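Flap endonuclease 1 (Desulfurococcus amylolyticus, PDB 3ORY) probably cleaves branched DNA as a structure-specific nuclease, removing 5' flaps in replication and repair. Local coordinates at residues 77-82 with 154-159; 317-322 with 328-333. All blocks are in the same frame, centred on the assembly; numbering follows the deposited sequence.

Interaction 1 (77-82 with 154-159); sequences YRTINI and DAMGIP
The terminal methyl of Met156 reaches across to Thr79 and Ile80, joining helix 70-84 to the C-terminal end of helix 143-156 within the alpha/beta nuclease core, whose PIN-like fold packs helices against a central mixed sheet. Contact between the segments is apolar throughout. Met156 CE lies 3.9 Å from Thr79 CB and equally close to Ile80 CG1, so one methyl touches two successive residues of the facing helix. Its chain runs extended as far as the sulfur and then bends at chi3 (70°), bringing CE to the helix; the Met156 and Ile80 side chains cross at about a right angle. Thr79 also meets Ile158, tip to tip: its methyl, anti to the backbone N, points across the interface, while the hydroxyl stands beside that N.

Two polar atoms beside these contacts have partners outside the segments. Thr79 OG1 bonds to Leu75 O, one turn back in its own helix, and to the hydroxyl of Tyr91 on strand 88-93, so the side chain is fixed in rotation with its methyl turned to the neighbour. Met156 O is bonded to the hydroxyl of Tyr340, whose side chain also packs on Ile80 and Ile158; helix 330-347 thus closes one flank.

The backbone ends helix 143-156 in a Schellman motif. Gly157 takes positive phi (80°), its N bonding to Asp154 O at 3.1 Å, and the chain turns toward strand 160-162. Just past this turn, Ile158 CG1 rests 3.9 Å from Thr79 CG2.

Interaction 2 (317-322 with 328-333); sequences AVKRIL and FSIDRV
With chi1 at -59° and the chain extended at chi2, Leu322 carries its CD2 methyl over the ring of Phe328, whose own chi1 of -81° swings the ring under the leucine. The methyl stands 4.1 Å from the Phe328 ring centroid and close to the ring normal, a CH-pi contact over the middle of one face. Nearer the backbone, Leu322 CB sits 3.8 Å from Phe328 CG, over the same face. The other branch, CD1, turns to Val333 and meets its CG2 at 4.1 Å, so the two methyls of Leu322 serve different partners.

Toward the surface, Ile330 extends CD1 to within 3.8 Å of Lys319 CG; the lysine contributes its aliphatic stem, while NZ leads away to a salt bridge with Asp324.

One backbone bond crosses: Phe328 N donates to Leu322 O at 3.0 Å. Ser329 then caps the next helix, its OG accepting from Arg332 N. Phe76 of helix 70-84 also packs on Leu322. Together these features are typical of an alpha-alpha hairpin, two consecutive helices (315-325 and 330-347) joined by a short connection, the second N-capped by Ser329.

How the interactions relate
From the N terminus, the chain runs through helix 70-84, strand 88-93 and the long helix 102-125 before helix 143-156 returns to close interaction 1, a loop of 71 intervening residues that is mostly helical. The chain then passes through the rest of the sheet and the later helices before interaction 2 closes a short local loop, with five residues between its segments, three of them still helical. The two contacts therefore follow in series, neither nested nor crossed, yet their centres lie 13 Å apart and they touch. Ala155 CB packs 3.6 Å from Val318 CG2, and Tyr77 OH approaches Arg332 CB. The C-terminal helices 315-325 and 330-347 are thereby fastened onto helices 70-84 and 143-156 of the nuclease core.

Interaction 1 (77-82 with 154-159)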
ATOM      1  N   TYR A  77      -4.969   7.160 -13.171  1.00 29.56           N
ATOM      2  CA  TYR A  77      -6.384   6.807 -13.251  1.00 31.42           C
ATOM      3  C   TYR A  77      -7.049   6.604 -11.893  1.00 31.46           C
ATOM      4  O   TYR A  77      -8.194   7.008 -11.706  1.00 31.96           O
ATOM      5  CB  TYR A  77      -6.602   5.599 -14.173  1.00 31.80           C
ATOM      6  CG  TYR A  77      -6.336   5.933 -15.628  1.00 33.93           C
ATOM      7  CD1 TYR A  77      -7.184   6.804 -16.332  1.00 35.24           C
ATOM      8  CD2 TYR A  77      -5.247   5.382 -16.308  1.00 34.47           C
ATOM      9  CE1 TYR A  77      -6.946   7.119 -17.675  1.00 36.22           C
ATOM     10  CE2 TYR A  77      -5.006   5.690 -17.658  1.00 34.43           C
ATOM     11  CZ  TYR A  77      -5.856   6.561 -18.325  1.00 36.06           C
ATOM     12  OH  TYR A  77      -5.618   6.872 -19.645  1.00 37.43           O
ATOM     13  N   ARG A  78      -6.330   5.993 -10.949  1.00 30.71           N
ATOM     14  CA  ARG A  78      -6.880   5.770  -9.614  1.00 30.58           C
ATOM     15  C   ARG A  78      -7.039   7.078  -8.848  1.00 30.02           C
ATOM     16  O   ARG A  78      -8.043   7.271  -8.158  1.00 29.70           O
ATOM     17  CB  ARG A  78      -6.022   4.782  -8.819  1.00 30.38           C
ATOM     18  CG  ARG A  78      -6.450   4.574  -7.363  1.00 33.26           C
ATOM     19  CD  ARG A  78      -7.861   3.980  -7.259  1.00 37.96           C
ATOM     20  NE  ARG A  78      -8.007   2.748  -8.039  1.00 40.18           N
ATOM     21  CZ  ARG A  78      -8.946   1.831  -7.817  1.00 42.94           C
ATOM     22  NH1 ARG A  78      -9.814   1.990  -6.828  1.00 43.24           N
ATOM     23  NH2 ARG A  78      -9.007   0.745  -8.574  1.00 44.09           N
ATOM     24  N   THR A  79      -6.061   7.978  -8.975  1.00 29.05           N
ATOM     25  CA  THR A  79      -6.144   9.275  -8.293  1.00 28.78           C
ATOM     26  C   THR A  79      -7.323  10.093  -8.820  1.00 29.75           C
ATOM     27  O   THR A  79      -8.022  10.739  -8.040  1.00 29.37           O
ATOM     28  CB  THR A  79      -4.838  10.084  -8.387  1.00 28.26           C
ATOM     29  OG1 THR A  79      -3.767   9.316  -7.816  1.00 26.99           O
ATOM     30  CG2 THR A  79      -4.956  11.405  -7.621  1.00 27.40           C
ATOM     31  N   ILE A  80      -7.522  10.056 -10.136  1.00 30.36           N
ATOM     32  CA  ILE A  80      -8.689  10.683 -10.770  1.00 32.36           C
ATOM     33  C   ILE A  80      -9.981  10.146 -10.164  1.00 33.52           C
ATOM     34  O   ILE A  80     -10.846  10.925  -9.768  1.00 34.09           O
ATOM     35  CB  ILE A  80      -8.697  10.501 -12.306  1.00 32.17           C
ATOM     36  CG1 ILE A  80      -7.567  11.316 -12.928  1.00 31.93           C
ATOM     37  CG2 ILE A  80     -10.048  10.959 -12.920  1.00 33.42           C
ATOM     38  CD1 ILE A  80      -7.444  11.140 -14.429  1.00 31.59           C
ATOM     39  N   ASN A  81     -10.093   8.818 -10.069  1.00 34.81           N
ATOM     40  CA  ASN A  81     -11.290   8.173  -9.494  1.00 36.22           C
ATOM     41  C   ASN A  81     -11.555   8.593  -8.064  1.00 35.53           C
ATOM     42  O   ASN A  81     -12.702   8.814  -7.675  1.00 35.51           O
ATOM     43  CB  ASN A  81     -11.154   6.660  -9.509  1.00 37.28           C
ATOM     44  CG  ASN A  81     -11.304   6.074 -10.880  1.00 41.95           C
ATOM     45  OD1 ASN A  81     -12.179   6.478 -11.678  1.00 46.07           O
ATOM     46  ND2 ASN A  81     -10.462   5.084 -11.171  1.00 45.84           N
ATOM     47  N   ILE A  82     -10.478   8.686  -7.291  1.00 34.17           N
ATOM     48  CA  ILE A  82     -10.541   9.063  -5.882  1.00 33.96           C
ATOM     49  C   ILE A  82     -11.079  10.492  -5.754  1.00 34.35           C
ATOM     50  O   ILE A  82     -12.000  10.750  -4.984  1.00 34.75           O
ATOM     51  CB  ILE A  82      -9.147   8.883  -5.221  1.00 32.64           C
ATOM     52  CG1 ILE A  82      -8.865   7.394  -5.016  1.00 32.30           C
ATOM     53  CG2 ILE A  82      -9.051   9.611  -3.904  1.00 32.86           C
ATOM     54  CD1 ILE A  82      -7.440   7.102  -4.549  1.00 29.54           C
ATOM     55  N   ASP A 154       2.576  16.327  -9.016  1.00 27.51           N
ATOM     56  CA  ASP A 154       2.771  17.773  -9.184  1.00 28.79           C
ATOM     57  C   ASP A 154       1.952  18.303 -10.363  1.00 29.68           C
ATOM     58  O   ASP A 154       1.224  19.293 -10.230  1.00 30.30           O
ATOM     59  CB  ASP A 154       4.251  18.133  -9.418  1.00 28.16           C
ATOM     60  CG  ASP A 154       5.135  17.860  -8.201  1.00 27.97           C
ATOM     61  OD1 ASP A 154       4.601  17.595  -7.102  1.00 26.87           O
ATOM     62  OD2 ASP A 154       6.378  17.902  -8.361  1.00 28.93           O
ATOM     63  N   ALA A 155       2.074  17.644 -11.512  1.00 29.65           N
ATOM     64  CA  ALA A 155       1.308  18.030 -12.705  1.00 30.65           C
ATOM     65  C   ALA A 155      -0.210  17.962 -12.484  1.00 31.23           C
ATOM     66  O   ALA A 155      -0.966  18.779 -13.036  1.00 32.33           O
ATOM     67  CB  ALA A 155       1.720  17.183 -13.894  1.00 30.46           C
ATOM     68  N   MET A 156      -0.652  16.999 -11.674  1.00 30.84           N
ATOM     69  CA  MET A 156      -2.086  16.803 -11.382  1.00 31.22           C
ATOM     70  C   MET A 156      -2.610  17.749 -10.292  1.00 31.22           C
ATOM     71  O   MET A 156      -3.814  17.820 -10.060  1.00 31.97           O
ATOM     72  CB  MET A 156      -2.369  15.346 -10.968  1.00 31.05           C
ATOM     73  CG  MET A 156      -2.097  14.293 -12.051  1.00 31.41           C
ATOM     74  SD  MET A 156      -2.392  12.588 -11.490  1.00 31.80           S
ATOM     75  CE  MET A 156      -4.177  12.566 -11.339  1.00 32.95           C
ATOM     76  N   GLY A 157      -1.710  18.456  -9.614  1.00 30.64           N
ATOM     77  CA  GLY A 157      -2.096  19.366  -8.532  1.00 30.51           C
ATOM     78  C   GLY A 157      -2.374  18.658  -7.216  1.00 30.43           C
ATOM     79  O   GLY A 157      -3.001  19.229  -6.311  1.00 30.40           O
ATOM     80  N   ILE A 158      -1.880  17.424  -7.107  1.00 29.26           N
ATOM     81  CA  ILE A 158      -2.086  16.582  -5.936  1.00 28.70           C
ATOM     82  C   ILE A 158      -0.876  16.670  -5.002  1.00 28.05           C
ATOM     83  O   ILE A 158       0.247  16.409  -5.419  1.00 27.96           O
ATOM     84  CB  ILE A 158      -2.355  15.120  -6.349  1.00 28.31           C
ATOM     85  CG1 ILE A 158      -3.597  15.031  -7.270  1.00 29.29           C
ATOM     86  CG2 ILE A 158      -2.486  14.209  -5.120  1.00 28.51           C
ATOM     87  CD1 ILE A 158      -4.941  15.391  -6.593  1.00 30.51           C
ATOM     88  N   PRO A 159      -1.105  17.053  -3.738  1.00 28.12           N
ATOM     89  CA  PRO A 159      -0.018  17.206  -2.767  1.00 27.46           C
ATOM     90  C   PRO A 159       0.615  15.876  -2.376  1.00 26.57           C
ATOM     91  O   PRO A 159      -0.051  14.836  -2.372  1.00 26.28           O
ATOM     92  CB  PRO A 159      -0.721  17.807  -1.549  1.00 27.58           C
ATOM     93  CG  PRO A 159      -2.138  17.307  -1.667  1.00 28.88           C
ATOM     94  CD  PRO A 159      -2.422  17.339  -3.143  1.00 28.24           C
TER

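Interaction 2 (317-322 with 328-333)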
ATOM      1  N   ALA A 317       1.231  19.509 -18.747  1.00 32.25           N
ATOM      2  CA  ALA A 317       2.325  18.843 -18.036  1.00 31.71           C
ATOM      3  C   ALA A 317       2.003  17.363 -17.847  1.00 31.14           C
ATOM      4  O   ALA A 317       2.876  16.517 -18.013  1.00 30.56           O
ATOM      5  CB  ALA A 317       2.602  19.515 -16.692  1.00 31.66           C
ATOM      6  N   VAL A 318       0.744  17.053 -17.533  1.00 31.13           N
ATOM      7  CA  VAL A 318       0.315  15.654 -17.455  1.00 31.41           C
ATOM      8  C   VAL A 318       0.491  14.966 -18.819  1.00 31.72           C
ATOM      9  O   VAL A 318       1.040  13.865 -18.892  1.00 31.19           O
ATOM     10  CB  VAL A 318      -1.144  15.491 -16.963  1.00 31.70           C
ATOM     11  CG1 VAL A 318      -1.555  14.014 -16.994  1.00 31.12           C
ATOM     12  CG2 VAL A 318      -1.315  16.044 -15.543  1.00 31.98           C
ATOM     13  N   LYS A 319       0.038  15.622 -19.891  1.00 32.66           N
ATOM     14  CA  LYS A 319       0.201  15.076 -21.242  1.00 33.25           C
ATOM     15  C   LYS A 319       1.668  14.814 -21.583  1.00 33.16           C
ATOM     16  O   LYS A 319       2.003  13.751 -22.110  1.00 32.62           O
ATOM     17  CB  LYS A 319      -0.404  15.987 -22.308  1.00 34.19           C
ATOM     18  CG  LYS A 319      -0.220  15.405 -23.713  1.00 35.70           C
ATOM     19  CD  LYS A 319       0.273  16.414 -24.744  1.00 37.92           C
ATOM     20  CE  LYS A 319       1.481  17.186 -24.301  1.00 37.89           C
ATOM     21  NZ  LYS A 319       2.270  17.624 -25.480  1.00 35.20           N
ATOM     22  N   ARG A 320       2.536  15.784 -21.285  1.00 33.42           N
ATOM     23  CA  ARG A 320       3.971  15.630 -21.553  1.00 34.12           C
ATOM     24  C   ARG A 320       4.536  14.376 -20.874  1.00 33.41           C
ATOM     25  O   ARG A 320       5.186  13.551 -21.523  1.00 33.86           O
ATOM     26  CB  ARG A 320       4.754  16.895 -21.166  1.00 34.55           C
ATOM     27  CG  ARG A 320       4.487  18.105 -22.106  1.00 38.29           C
ATOM     28  CD  ARG A 320       5.543  19.228 -21.975  1.00 43.21           C
ATOM     29  NE  ARG A 320       5.906  19.492 -20.577  1.00 45.89           N
ATOM     30  CZ  ARG A 320       5.320  20.398 -19.792  1.00 48.01           C
ATOM     31  NH1 ARG A 320       4.328  21.161 -20.254  1.00 49.32           N
ATOM     32  NH2 ARG A 320       5.730  20.545 -18.532  1.00 46.17           N
ATOM     33  N   ILE A 321       4.260  14.215 -19.585  1.00 32.81           N
ATOM     34  CA  ILE A 321       4.708  13.028 -18.846  1.00 32.01           C
ATOM     35  C   ILE A 321       4.136  11.718 -19.426  1.00 32.17           C
ATOM     36  O   ILE A 321       4.895  10.822 -19.822  1.00 32.25           O
ATOM     37  CB  ILE A 321       4.391  13.149 -17.334  1.00 31.84           C
ATOM     38  CG1 ILE A 321       5.195  14.303 -16.720  1.00 31.97           C
ATOM     39  CG2 ILE A 321       4.734  11.846 -16.612  1.00 32.41           C
ATOM     40  CD1 ILE A 321       4.673  14.805 -15.395  1.00 30.86           C
ATOM     41  N   LEU A 322       2.810  11.610 -19.494  1.00 31.79           N
ATOM     42  CA  LEU A 322       2.171  10.353 -19.889  1.00 32.26           C
ATOM     43  C   LEU A 322       2.249  10.058 -21.384  1.00 33.07           C
ATOM     44  O   LEU A 322       2.716   8.988 -21.787  1.00 33.39           O
ATOM     45  CB  LEU A 322       0.708  10.308 -19.421  1.00 32.31           C
ATOM     46  CG  LEU A 322       0.478  10.430 -17.911  1.00 31.93           C
ATOM     47  CD1 LEU A 322      -1.003  10.285 -17.622  1.00 31.90           C
ATOM     48  CD2 LEU A 322       1.282   9.388 -17.134  1.00 30.94           C
ATOM     49  N   PHE A 328       1.504   6.910 -23.525  1.00 36.78           N
ATOM     50  CA  PHE A 328       0.090   6.687 -23.204  1.00 36.80           C
ATOM     51  C   PHE A 328      -0.757   7.226 -24.351  1.00 37.40           C
ATOM     52  O   PHE A 328      -0.325   8.121 -25.082  1.00 37.39           O
ATOM     53  CB  PHE A 328      -0.303   7.435 -21.932  1.00 36.24           C
ATOM     54  CG  PHE A 328       0.065   6.736 -20.655  1.00 36.10           C
ATOM     55  CD1 PHE A 328      -0.922   6.402 -19.735  1.00 36.57           C
ATOM     56  CD2 PHE A 328       1.398   6.440 -20.348  1.00 35.70           C
ATOM     57  CE1 PHE A 328      -0.599   5.768 -18.534  1.00 35.86           C
ATOM     58  CE2 PHE A 328       1.736   5.802 -19.147  1.00 34.84           C
ATOM     59  CZ  PHE A 328       0.732   5.466 -18.239  1.00 35.41           C
ATOM     60  N   SER A 329      -1.969   6.703 -24.492  1.00 37.79           N
ATOM     61  CA  SER A 329      -2.873   7.164 -25.542  1.00 38.76           C
ATOM     62  C   SER A 329      -3.335   8.605 -25.309  1.00 38.52           C
ATOM     63  O   SER A 329      -3.881   8.920 -24.250  1.00 37.86           O
ATOM     64  CB  SER A 329      -4.097   6.250 -25.638  1.00 39.43           C
ATOM     65  OG  SER A 329      -5.200   6.976 -26.159  1.00 40.44           O
ATOM     66  N   ILE A 330      -3.154   9.459 -26.319  1.00 38.47           N
ATOM     67  CA  ILE A 330      -3.566  10.859 -26.228  1.00 38.19           C
ATOM     68  C   ILE A 330      -5.082  11.016 -26.018  1.00 38.54           C
ATOM     69  O   ILE A 330      -5.522  11.886 -25.261  1.00 37.68           O
ATOM     70  CB  ILE A 330      -3.062  11.704 -27.439  1.00 38.80           C
ATOM     71  CG1 ILE A 330      -3.416  13.186 -27.259  1.00 38.75           C
ATOM     72  CG2 ILE A 330      -3.611  11.164 -28.772  1.00 39.92           C
ATOM     73  CD1 ILE A 330      -2.847  13.821 -26.001  1.00 38.97           C
ATOM     74  N   ASP A 331      -5.865  10.160 -26.679  1.00 39.23           N
ATOM     75  CA  ASP A 331      -7.317  10.143 -26.521  1.00 40.14           C
ATOM     76  C   ASP A 331      -7.705   9.818 -25.084  1.00 39.24           C
ATOM     77  O   ASP A 331      -8.464  10.563 -24.450  1.00 38.87           O
ATOM     78  CB  ASP A 331      -7.967   9.125 -27.477  1.00 41.32           C
ATOM     79  CG  ASP A 331      -8.050   9.626 -28.925  1.00 44.26           C
ATOM     80  OD1 ASP A 331      -7.544  10.731 -29.236  1.00 44.77           O
ATOM     81  OD2 ASP A 331      -8.635   8.894 -29.759  1.00 47.04           O
ATOM     82  N   ARG A 332      -7.172   8.709 -24.572  1.00 38.60           N
ATOM     83  CA  ARG A 332      -7.507   8.265 -23.225  1.00 38.34           C
ATOM     84  C   ARG A 332      -7.071   9.279 -22.167  1.00 36.77           C
ATOM     85  O   ARG A 332      -7.840   9.593 -21.255  1.00 36.29           O
ATOM     86  CB  ARG A 332      -6.963   6.858 -22.945  1.00 38.55           C
ATOM     87  CG  ARG A 332      -7.775   5.757 -23.654  1.00 43.25           C
ATOM     88  CD  ARG A 332      -7.472   4.356 -23.102  1.00 49.08           C
ATOM     89  NE  ARG A 332      -6.169   3.851 -23.550  1.00 51.87           N
ATOM     90  CZ  ARG A 332      -5.960   3.213 -24.705  1.00 54.69           C
ATOM     91  NH1 ARG A 332      -4.736   2.796 -25.019  1.00 54.47           N
ATOM     92  NH2 ARG A 332      -6.965   2.997 -25.551  1.00 56.35           N
ATOM     93  N   VAL A 333      -5.860   9.819 -22.315  1.00 35.54           N
ATOM     94  CA  VAL A 333      -5.357  10.806 -21.362  1.00 34.41           C
ATOM     95  C   VAL A 333      -6.158  12.114 -21.424  1.00 34.78           C
ATOM     96  O   VAL A 333      -6.552  12.654 -20.385  1.00 34.56           O
ATOM     97  CB  VAL A 333      -3.829  11.050 -21.528  1.00 33.76           C
ATOM     98  CG1 VAL A 333      -3.380  12.251 -20.722  1.00 32.42           C
ATOM     99  CG2 VAL A 333      -3.062   9.803 -21.116  1.00 32.43           C
TER